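PDB 3JZ3: sensor protein QseC from Escherichia coli, which probably passes phosphate from ATP through its own histidine to the response regulator QseB, switching on the flagella regulon in a two-component system. Local coordinates for residues R53-D56 and Q57-L61; M87-Y90 and H91-Q95; P115-L118 and S119-V122. One frame throughout, in Å; residues are numbered along the deposited sequence.

Contact 1. Residues R53-D56 and Q57-L61; sequences RLVD and QLLTL. With SO4 (sulfate ion), chain C.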
loop_
_atom_site.group_PDB
_atom_site.type_symbol
_atom_site.label_atom_id
_atom_site.label_comp_id
_atom_site.label_asym_id
_atom_site.label_seq_id
_atom_site.Cartn_x
_atom_site.Cartn_y
_atom_site.Cartn_z
ATOM N N ARG B 53 4.382 -0.587 8.773
ATOM C CA ARG B 53 5.710 -0.162 9.227
ATOM C C ARG B 53 6.189 1.141 8.583
ATOM O O ARG B 53 6.641 2.053 9.284
ATOM C CB ARG B 53 6.728 -1.282 9.003
ATOM C CG ARG B 53 7.152 -1.975 10.284
ATOM C CD ARG B 53 7.127 -3.492 10.170
ATOM N NE ARG B 53 7.894 -4.025 9.045
ATOM C CZ ARG B 53 7.776 -5.273 8.590
ATOM N NH1 ARG B 53 6.920 -6.119 9.159
ATOM N NH2 ARG B 53 8.505 -5.678 7.562
ATOM N N LEU B 54 6.071 1.233 7.261
ATOM C CA LEU B 54 6.493 2.424 6.527
ATOM C C LEU B 54 5.649 3.654 6.869
ATOM O O LEU B 54 6.196 4.705 7.222
ATOM C CB LEU B 54 6.472 2.165 5.015
ATOM C CG LEU B 54 6.929 3.291 4.075
ATOM C CD1 LEU B 54 8.341 3.779 4.407
ATOM C CD2 LEU B 54 6.849 2.833 2.627
ATOM N N VAL B 55 4.327 3.516 6.767
ATOM C CA VAL B 55 3.409 4.639 6.972
ATOM C C VAL B 55 3.388 5.076 8.439
ATOM O O VAL B 55 3.288 6.270 8.729
ATOM C CB VAL B 55 1.980 4.333 6.435
ATOM C CG1 VAL B 55 1.010 5.447 6.791
ATOM C CG2 VAL B 55 2.010 4.134 4.921
ATOM N N ASP B 56 3.504 4.111 9.352
ATOM C CA ASP B 56 3.655 4.410 10.777
ATOM C C ASP B 56 4.868 5.300 11.028
ATOM O O ASP B 56 4.761 6.322 11.707
ATOM C CB ASP B 56 3.776 3.123 11.600
ATOM C CG ASP B 56 3.823 3.382 13.104
ATOM O OD1 ASP B 56 3.195 4.354 13.581
ATOM O OD2 ASP B 56 4.489 2.600 13.813
ATOM N N GLN B 57 6.015 4.907 10.475
ATOM C CA GLN B 57 7.246 5.682 10.615
ATOM C C GLN B 57 7.074 7.080 10.030
ATOM O O GLN B 57 7.417 8.070 10.675
ATOM C CB GLN B 57 8.423 4.960 9.958
ATOM C CG GLN B 57 9.757 5.684 10.117
ATOM C CD GLN B 57 10.947 4.856 9.667
ATOM O OE1 GLN B 57 10.859 4.063 8.725
ATOM N NE2 GLN B 57 12.073 5.042 10.340
ATOM N N LEU B 58 6.513 7.157 8.825
ATOM C CA LEU B 58 6.314 8.443 8.155
ATOM C C LEU B 58 5.333 9.359 8.892
ATOM O O LEU B 58 5.507 10.579 8.894
ATOM C CB LEU B 58 5.885 8.245 6.698
ATOM C CG LEU B 58 6.903 7.615 5.741
ATOM C CD1 LEU B 58 6.308 7.470 4.348
ATOM C CD2 LEU B 58 8.197 8.412 5.685
ATOM N N LEU B 59 4.313 8.769 9.519
ATOM C CA LEU B 59 3.362 9.526 10.340
ATOM C C LEU B 59 4.052 10.166 11.539
ATOM O O LEU B 59 3.848 11.351 11.820
ATOM C CB LEU B 59 2.213 8.635 10.826
ATOM C CG LEU B 59 0.990 8.406 9.932
ATOM C CD1 LEU B 59 0.084 7.384 10.587
ATOM C CD2 LEU B 59 0.226 9.696 9.663
ATOM N N THR B 60 4.863 9.370 12.233
ATOM C CA THR B 60 5.612 9.817 13.402
ATOM C C THR B 60 6.592 10.941 13.048
ATOM O O THR B 60 6.596 11.987 13.699
ATOM C CB THR B 60 6.386 8.646 14.050
ATOM O OG1 THR B 60 5.541 7.490 14.136
ATOM C CG2 THR B 60 6.866 9.020 15.442
ATOM N N LEU B 61 7.406 10.722 12.015
ATOM C CA LEU B 61 8.426 11.695 11.608
ATOM C C LEU B 61 7.822 13.017 11.154
ATOM O O LEU B 61 8.387 14.081 11.413
ATOM C CB LEU B 61 9.330 11.125 10.509
ATOM C CG LEU B 61 10.145 9.867 10.815
ATOM C CD1 LEU B 61 10.935 9.445 9.591
ATOM C CD2 LEU B 61 11.068 10.079 12.004
HETATM S S SO4 C . 8.038 -9.019 6.421
HETATM O O1 SO4 C . 6.891 -8.117 6.509
HETATM O O2 SO4 C . 8.659 -8.902 5.104
HETATM O O3 SO4 C . 9.016 -8.664 7.448
HETATM O O4 SO4 C . 7.586 -10.392 6.626
#
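Thr60 turns its hydroxyl back along the helix to the carbonyl of Asp56, one turn earlier. Its OG1 donates to Asp56 O at 2.8 Å, while the backbone N of Thr60 reaches the same Asp56 O at 3.1 Å. The two donors come from opposite faces of the carbonyl plane, and Asp56 O is gripped twice. This works because OG1 sits anti to the carbonyl carbon of Thr60 (chi1 -45°), beside its own backbone N.

The packing is tightest where the leucines meet the backbone of the preceding turn. Leu58 CG lies 3.3 Å from Leu54 O. Leu54 CD1 meets Leu58 CD1 at 4.2 Å. Next to them, Val55 CG1 approaches Leu59 CG at 4.3 Å, and Leu59 N bonds to Val55 O at 2.8 Å. The stretch is the C-terminal end of helix 42-61, part of the phosphoacceptor (His Kinase A) region that in histidine kinases forms a dimeric helical hairpin. Val55 packs on Leu58 of the second subunit, and on Leu117 and Leu120 of its own chain.

Apolar packing gives way to polar groups on the partly exposed sides, and Thr60 is exposed to solvent. Arg53 bends at chi2 and chi3 and carries its guanidinium away from the helix to a sulfate, probably from the crystallisation liquor, which meets it at the edge. Arg53 NH2 gives two bonds, to sulfate O1 and to sulfate O3 at 3.0 Å, whereas the NH1 bond to O1 is weak; Arg50 NE also bonds the sulfate. NH2 forms a salt bridge with Asp72 of the second subunit, and Gln57 runs out extended to Gln71 and Asn69 there. Toward helix 186-193, Asp56 OD1 pairs with Arg189.

Contact 2. Residues M87-Y90 and H91-Q95; sequences MDIY and HTAQQ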
loop_
_atom_site.group_PDB
_atom_site.type_symbol
_atom_site.label_atom_id
_atom_site.label_comp_id
_atom_site.label_asym_id
_atom_site.label_seq_id
_atom_site.Cartn_x
_atom_site.Cartn_y
_atom_site.Cartn_z
HETATM N N MSE B 87 -13.974 -8.141 3.100
HETATM C CA MSE B 87 -13.885 -8.738 1.763
HETATM C C MSE B 87 -12.469 -9.100 1.341
HETATM O O MSE B 87 -12.255 -10.129 0.704
HETATM C CB MSE B 87 -14.554 -7.848 0.710
HETATM C CG MSE B 87 -16.076 -7.958 0.675
HETATM SE SE MSE B 87 -16.731 -9.807 0.668
HETATM C CE MSE B 87 -16.541 -10.218 2.556
ATOM N N ASP B 88 -11.512 -8.251 1.701
ATOM C CA ASP B 88 -10.104 -8.507 1.423
ATOM C C ASP B 88 -9.628 -9.788 2.097
ATOM O O ASP B 88 -8.722 -10.461 1.601
ATOM C CB ASP B 88 -9.245 -7.333 1.904
ATOM C CG ASP B 88 -9.323 -6.127 0.983
ATOM O OD1 ASP B 88 -9.632 -6.298 -0.218
ATOM O OD2 ASP B 88 -9.062 -5.002 1.463
ATOM N N ILE B 89 -10.271 -10.117 3.215
ATOM C CA ILE B 89 -9.821 -11.154 4.136
ATOM C C ILE B 89 -10.618 -12.451 4.029
ATOM O O ILE B 89 -10.060 -13.535 4.184
ATOM C CB ILE B 89 -9.870 -10.614 5.600
ATOM C CG1 ILE B 89 -8.647 -9.743 5.895
ATOM C CG2 ILE B 89 -10.005 -11.733 6.634
ATOM C CD1 ILE B 89 -7.313 -10.465 5.780
ATOM N N TYR B 90 -11.912 -12.328 3.753
ATOM C CA TYR B 90 -12.871 -13.420 3.948
ATOM C C TYR B 90 -12.460 -14.794 3.405
ATOM O O TYR B 90 -12.426 -15.769 4.158
ATOM C CB TYR B 90 -14.254 -13.027 3.419
ATOM C CG TYR B 90 -15.325 -14.056 3.693
ATOM C CD1 TYR B 90 -15.850 -14.222 4.976
ATOM C CD2 TYR B 90 -15.816 -14.865 2.668
ATOM C CE1 TYR B 90 -16.835 -15.169 5.233
ATOM C CE2 TYR B 90 -16.800 -15.813 2.912
ATOM C CZ TYR B 90 -17.307 -15.959 4.196
ATOM O OH TYR B 90 -18.281 -16.899 4.440
ATOM N N HIS B 91 -12.154 -14.863 2.110
ATOM C CA HIS B 91 -11.866 -16.134 1.443
ATOM C C HIS B 91 -10.600 -16.793 1.982
ATOM O O HIS B 91 -10.581 -18.000 2.233
ATOM C CB HIS B 91 -11.773 -15.943 -0.073
ATOM C CG HIS B 91 -11.473 -17.202 -0.825
ATOM N ND1 HIS B 91 -12.435 -18.147 -1.112
ATOM C CD2 HIS B 91 -10.315 -17.673 -1.349
ATOM C CE1 HIS B 91 -11.885 -19.146 -1.779
ATOM N NE2 HIS B 91 -10.599 -18.883 -1.936
ATOM N N THR B 92 -9.553 -15.992 2.160
ATOM C CA THR B 92 -8.282 -16.466 2.697
ATOM C C THR B 92 -8.454 -17.035 4.109
ATOM O O THR B 92 -7.984 -18.138 4.399
ATOM C CB THR B 92 -7.217 -15.348 2.669
ATOM O OG1 THR B 92 -6.958 -14.979 1.309
ATOM C CG2 THR B 92 -5.924 -15.807 3.308
ATOM N N ALA B 93 -9.143 -16.286 4.970
ATOM C CA ALA B 93 -9.459 -16.744 6.323
ATOM C C ALA B 93 -10.327 -18.005 6.309
ATOM O O ALA B 93 -10.192 -18.862 7.182
ATOM C CB ALA B 93 -10.130 -15.634 7.119
ATOM N N GLN B 94 -11.205 -18.113 5.314
ATOM C CA GLN B 94 -12.048 -19.296 5.124
ATOM C C GLN B 94 -11.193 -20.542 4.891
ATOM O O GLN B 94 -11.401 -21.576 5.530
ATOM C CB GLN B 94 -13.000 -19.088 3.941
ATOM C CG GLN B 94 -14.178 -20.053 3.887
ATOM C CD GLN B 94 -15.442 -19.481 4.509
ATOM O OE1 GLN B 94 -15.396 -18.753 5.504
ATOM N NE2 GLN B 94 -16.585 -19.816 3.921
ATOM N N GLN B 95 -10.228 -20.428 3.980
ATOM C CA GLN B 95 -9.307 -21.521 3.670
ATOM C C GLN B 95 -8.472 -21.950 4.886
ATOM O O GLN B 95 -7.949 -23.066 4.923
ATOM C CB GLN B 95 -8.399 -21.138 2.497
HETATM O O HOH W 1 -11.421 -12.761 0.324
HETATM O O HOH W 2 -9.011 -13.037 1.103
#
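A water takes the place of a helix bond between Asp88 and Thr92: it donates to Asp88 O at 2.6 Å and accepts from Thr92 N at 3.2 Å. A second water does the same one residue back, donating to Met87 O (the residue is present as selenomethionine) and accepting from His91 N at 2.9 Å. The result is a hydrated kink in helix 78-95, one of the helices that in histidine kinases lie against the sheet of the ATP-binding domain. With His91 N and Thr92 N lacking the usual bond to the carbonyl four residues back, the two waters carry the helix pattern across the gap.

Regular bonding resumes at once. Ala93 N meets Ile89 O at 3.0 Å in a nearly straight bond (177°), and Gln94 N reaches Tyr90 O at 2.9 Å. On the outward side Tyr90 has CG anti to its N (chi1 -175°), which swings the ring alongside the chain of Gln94; the two side chains point the same way, with ring and amide planes 52° apart.

The inward side is apolar. Ile89 packs on Val100 of strand 99-104 and on Val130 of helix 115-131, Ala93 joins it on Val100, and between the two residues Ile89 CG2 rests 3.9 Å from Ala93 CB.

Contact 3. Residues P115-L118 and S119-V122; sequences PLLL and SLLV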
loop_
_atom_site.group_PDB
_atom_site.type_symbol
_atom_site.label_atom_id
_atom_site.label_comp_id
_atom_site.label_asym_id
_atom_site.label_seq_id
_atom_site.Cartn_x
_atom_site.Cartn_y
_atom_site.Cartn_z
ATOM N N PRO B 115 -9.000 7.881 3.961
ATOM C CA PRO B 115 -9.472 6.528 3.632
ATOM C C PRO B 115 -8.413 5.429 3.744
ATOM O O PRO B 115 -8.692 4.365 4.296
ATOM C CB PRO B 115 -9.929 6.655 2.170
ATOM C CG PRO B 115 -10.193 8.092 1.966
ATOM C CD PRO B 115 -9.240 8.827 2.854
ATOM N N LEU B 116 -7.220 5.681 3.213
ATOM C CA LEU B 116 -6.142 4.694 3.245
ATOM C C LEU B 116 -5.671 4.415 4.662
ATOM O O LEU B 116 -5.435 3.260 5.026
ATOM C CB LEU B 116 -4.972 5.145 2.376
ATOM C CG LEU B 116 -4.950 4.705 0.908
ATOM C CD1 LEU B 116 -6.250 4.988 0.146
ATOM C CD2 LEU B 116 -3.782 5.375 0.224
ATOM N N LEU B 117 -5.544 5.470 5.461
ATOM C CA LEU B 117 -5.166 5.329 6.858
ATOM C C LEU B 117 -6.213 4.556 7.652
ATOM O O LEU B 117 -5.865 3.689 8.455
ATOM C CB LEU B 117 -4.886 6.692 7.496
ATOM C CG LEU B 117 -3.666 7.478 6.986
ATOM C CD1 LEU B 117 -3.442 8.716 7.833
ATOM C CD2 LEU B 117 -2.391 6.632 6.935
ATOM N N LEU B 118 -7.492 4.843 7.419
ATOM C CA LEU B 118 -8.558 4.130 8.136
ATOM C C LEU B 118 -8.630 2.672 7.708
ATOM O O LEU B 118 -8.946 1.793 8.513
ATOM C CB LEU B 118 -9.917 4.808 7.964
ATOM C CG LEU B 118 -10.144 6.063 8.808
ATOM C CD1 LEU B 118 -11.581 6.535 8.659
ATOM C CD2 LEU B 118 -9.799 5.827 10.283
ATOM N N SER B 119 -8.323 2.435 6.438
ATOM C CA SER B 119 -8.261 1.093 5.886
ATOM C C SER B 119 -7.133 0.298 6.547
ATOM O O SER B 119 -7.310 -0.872 6.880
ATOM C CB SER B 119 -8.080 1.159 4.368
ATOM O OG SER B 119 -7.897 -0.131 3.821
ATOM N N LEU B 120 -5.987 0.951 6.746
ATOM C CA LEU B 120 -4.838 0.350 7.433
ATOM C C LEU B 120 -5.151 0.003 8.881
ATOM O O LEU B 120 -4.831 -1.090 9.338
ATOM C CB LEU B 120 -3.626 1.289 7.396
ATOM C CG LEU B 120 -2.744 1.313 6.150
ATOM C CD1 LEU B 120 -1.706 2.416 6.283
ATOM C CD2 LEU B 120 -2.072 -0.038 5.925
ATOM N N LEU B 121 -5.757 0.948 9.597
ATOM C CA LEU B 121 -6.195 0.733 10.974
ATOM C C LEU B 121 -7.067 -0.516 11.078
ATOM O O LEU B 121 -6.763 -1.428 11.851
ATOM C CB LEU B 121 -6.967 1.955 11.487
ATOM C CG LEU B 121 -7.360 2.005 12.967
ATOM C CD1 LEU B 121 -7.701 3.424 13.375
ATOM C CD2 LEU B 121 -8.523 1.069 13.288
ATOM N N VAL B 122 -8.139 -0.555 10.288
ATOM C CA VAL B 122 -9.111 -1.644 10.358
ATOM C C VAL B 122 -8.454 -2.979 10.021
ATOM O O VAL B 122 -8.678 -3.983 10.699
ATOM C CB VAL B 122 -10.340 -1.388 9.438
ATOM C CG1 VAL B 122 -11.225 -2.618 9.368
ATOM C CG2 VAL B 122 -11.142 -0.192 9.939
#
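The opening turns of helix 115-131, in the ATPase domain of the kinase, bring Leu117 against Leu120 and Leu118 against Leu121. Pro115 stands at the first position, where the lack of an N-H costs the helix nothing, and its carbonyl starts the run of bonds: Ser119 N reaches Pro115 O at 2.9 Å. The bond from Leu121 N to Leu117 O, at 3.0 Å, is straighter (168°).

Side chains fill in around these carbonyls. Leu120 puts CG 3.5 Å from Leu116 O, because CG lies beside its own backbone N (chi1 -82°) and so leans back over the preceding turn. Leu120 CD1 then meets Leu117 CD2 at 4.3 Å. Val122 uses a branch in the same way: CG2, anti to the carbonyl carbon, comes within 3.3 Å of Leu118 O. Leu121 differs. Its CG is anti to the backbone N (chi1 -172°), and its CD1 touches Leu118 CD2 only loosely, at 4.4 Å.

The apolar side chains fan out to several helices: Leu121 to Val187, Ile190 and Ala191 of helix 186-193, Leu118 and Val122 to Leu81 on helix 78-95, and Leu120 to Thr52 on helix 42-61. Leu116 lies on Arg50 of the second subunit, and Leu117 reaches Leu54 there. Helices layered on one face of a mixed sheet are the mark of the Bergerat (GHKL) ATP-binding fold, to which helix 115-131 belongs.

How the contacts relate
Contacts 1 and 3 meet at Leu59 CD2 and Leu117 CD1, 4.2 Å apart: helix 42-61 of the phosphoacceptor region and helix 115-131 of the ATPase domain touch, and both also meet the second subunit. Contact 2 touches neither, its nearest atoms about 15 Å from contact 1 but only about 6 Å from contact 3. Contact 3 is the most central, its centre about 7 Å from that of the chain, and its side-chain contacts are almost wholly aliphatic. Contacts 1 and 2 both lie toward the periphery. Contact 1 mixes a buried leucine and valine face with charged and amide groups reaching the other subunit; contact 2 has a small apolar inner face and relies on water where its helix bends.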